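Local atomic coordinates of uncharacterized protein (Corynebacterium diphtheriae NCTC 13129, PDB entry 3B4Q), a protein that is of unknown function but carries a small all-helical domain related in sequence to the C-terminal region of the resuscitation-promoting factor Rpf1. Residues 45-50 and 78-83. Residues are numbered along the deposited sequence; the frame is centred on the assembly and turned at random.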
loop_
_atom_site.group_PDB
_atom_site.type_symbol
_atom_site.label_atom_id
_atom_site.label_comp_id
_atom_site.label_asym_id
_atom_site.label_seq_id
_atom_site.Cartn_x
_atom_site.Cartn_y
_atom_site.Cartn_z
ATOM N N ASP A 45 -0.061 -5.439 -1.496
ATOM C CA ASP A 45 1.114 -6.001 -2.214
ATOM C C ASP A 45 1.866 -4.921 -3.036
ATOM O O ASP A 45 3.103 -4.863 -3.023
ATOM C CB ASP A 45 0.693 -7.130 -3.131
ATOM C CG ASP A 45 0.237 -8.396 -2.373
ATOM O OD1 ASP A 45 0.458 -8.500 -1.133
ATOM O OD2 ASP A 45 -0.337 -9.310 -3.051
ATOM N N ALA A 46 1.117 -4.106 -3.780
ATOM C CA ALA A 46 1.712 -3.057 -4.636
ATOM C C ALA A 46 2.466 -2.028 -3.780
ATOM O O ALA A 46 3.589 -1.614 -4.124
ATOM C CB ALA A 46 0.642 -2.382 -5.475
ATOM N N LEU A 47 1.883 -1.621 -2.649
ATOM C CA LEU A 47 2.543 -0.625 -1.829
ATOM C C LEU A 47 3.777 -1.234 -1.118
ATOM O O LEU A 47 4.852 -0.604 -1.032
ATOM C CB LEU A 47 1.551 -0.042 -0.827
ATOM C CG LEU A 47 2.075 1.053 0.122
ATOM C CD1 LEU A 47 2.858 2.122 -0.709
ATOM C CD2 LEU A 47 0.950 1.619 0.899
ATOM N N TYR A 48 3.645 -2.463 -0.624
ATOM C CA TYR A 48 4.789 -3.110 -0.026
ATOM C C TYR A 48 5.923 -3.190 -1.069
ATOM O O TYR A 48 7.097 -2.897 -0.792
ATOM C CB TYR A 48 4.398 -4.498 0.468
ATOM C CG TYR A 48 5.530 -5.250 1.140
ATOM C CD1 TYR A 48 6.174 -4.694 2.235
ATOM C CD2 TYR A 48 5.941 -6.490 0.688
ATOM C CE1 TYR A 48 7.200 -5.337 2.890
ATOM C CE2 TYR A 48 6.991 -7.165 1.348
ATOM C CZ TYR A 48 7.603 -6.552 2.442
ATOM O OH TYR A 48 8.633 -7.138 3.131
ATOM N N ASN A 49 5.569 -3.552 -2.298
ATOM C CA ASN A 49 6.611 -3.641 -3.293
ATOM C C ASN A 49 7.234 -2.290 -3.576
ATOM O O ASN A 49 8.453 -2.211 -3.723
ATOM C CB ASN A 49 6.105 -4.276 -4.583
ATOM C CG ASN A 49 7.242 -4.602 -5.532
ATOM O OD1 ASN A 49 8.137 -5.389 -5.211
ATOM N ND2 ASN A 49 7.230 -3.957 -6.688
ATOM N N ALA A 50 6.421 -1.225 -3.603
ATOM C CA ALA A 50 6.946 0.117 -3.874
ATOM C C ALA A 50 7.965 0.533 -2.809
ATOM O O ALA A 50 8.992 1.156 -3.106
ATOM C CB ALA A 50 5.796 1.150 -3.913
ATOM N N ASN A 78 -6.139 -0.266 5.044
ATOM C CA ASN A 78 -6.027 0.862 5.984
ATOM C C ASN A 78 -5.062 0.489 7.107
ATOM O O ASN A 78 -4.213 1.297 7.486
ATOM C CB ASN A 78 -7.407 1.207 6.578
ATOM C CG ASN A 78 -7.325 2.366 7.520
ATOM O OD1 ASN A 78 -7.316 2.191 8.755
ATOM N ND2 ASN A 78 -7.155 3.540 6.975
ATOM N N GLY A 79 -5.155 -0.748 7.611
ATOM C CA GLY A 79 -4.276 -1.159 8.707
ATOM C C GLY A 79 -2.822 -1.168 8.271
ATOM O O GLY A 79 -1.920 -0.720 9.011
ATOM N N PHE A 80 -2.580 -1.667 7.058
ATOM C CA PHE A 80 -1.203 -1.740 6.546
ATOM C C PHE A 80 -0.608 -0.349 6.358
ATOM O O PHE A 80 0.530 -0.079 6.761
ATOM C CB PHE A 80 -1.207 -2.485 5.208
ATOM C CG PHE A 80 0.136 -2.484 4.511
ATOM C CD1 PHE A 80 1.179 -3.273 4.970
ATOM C CD2 PHE A 80 0.360 -1.648 3.398
ATOM C CE1 PHE A 80 2.427 -3.266 4.343
ATOM C CE2 PHE A 80 1.610 -1.643 2.770
ATOM C CZ PHE A 80 2.647 -2.469 3.251
ATOM N N TYR A 81 -1.382 0.527 5.752
ATOM C CA TYR A 81 -0.902 1.880 5.490
ATOM C C TYR A 81 -0.657 2.616 6.805
ATOM O O TYR A 81 0.399 3.237 6.983
ATOM C CB TYR A 81 -1.909 2.632 4.650
ATOM C CG TYR A 81 -1.479 4.065 4.379
ATOM C CD1 TYR A 81 -0.325 4.344 3.604
ATOM C CD2 TYR A 81 -2.182 5.140 4.922
ATOM C CE1 TYR A 81 0.095 5.673 3.387
ATOM C CE2 TYR A 81 -1.779 6.457 4.712
ATOM C CZ TYR A 81 -0.654 6.728 3.922
ATOM O OH TYR A 81 -0.241 8.062 3.708
HETATM N N MSE A 82 -1.594 2.515 7.737
HETATM C CA MSE A 82 -1.430 3.237 9.003
HETATM C C MSE A 82 -0.212 2.706 9.784
HETATM O O MSE A 82 0.581 3.499 10.349
HETATM C CB MSE A 82 -2.730 3.242 9.835
HETATM C CG MSE A 82 -3.876 4.008 9.147
HETATM SE SE MSE A 82 -3.444 5.896 8.750
HETATM C CE MSE A 82 -3.532 6.608 10.558
ATOM N N ALA A 83 -0.024 1.394 9.760
ATOM C CA ALA A 83 1.085 0.799 10.484
ATOM C C ALA A 83 2.427 1.273 9.899
ATOM O O ALA A 83 3.433 1.488 10.639
ATOM C CB ALA A 83 0.976 -0.701 10.379
#
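Leu47 and Phe80 both hold CG trans to the backbone nitrogen (chi1 -179° and 173°), a setting that carries the leucine branch and the phenyl ring out from their helices until they meet. Toward Leu47 the ring presents its edge. CE2 of Phe80 stands 3.8 Å from CG of Leu47, which lies at the ring edge close to the ring plane, and the same CE2 is equally near CD2 of Leu47. The CE2 corner of the ring is thus set against the leucine fork, with CB of Leu47 also close by. The next ring atom, CZ of Phe80, lies 3.9 Å from CB of Tyr48, placing the ring end against the root of the tyrosine side chain.

Tyr48 gives little more than that root, because its phenol leads away from helix 77-83 to stack on the ring of Tyr70 in helix 64-72. Phe80 also touches Tyr70, so these three aromatic residues join helices 39-56, 64-72 and 77-83 in the interior of this compact all-helical domain; the centre of the contact lies about 3 Å from the centre of the chain. The two short segments run nearly parallel, at 21°, but their axes come no closer than 11.0 Å. Long side chains therefore bridge the gap, and the contact is wholly apolar across the segments.

CD2 of Leu47, besides touching the Phe80 ring, meets CD1 of Tyr81 at 4.0 Å, so that one methyl touches the aromatic side chains of both Phe80 and Tyr81. Leu47 further touches Val21 of helix 19-35, while the Tyr81 side chain packs on Val13 of helix 10-13 and on Val14 and Ala17 of the loop that follows.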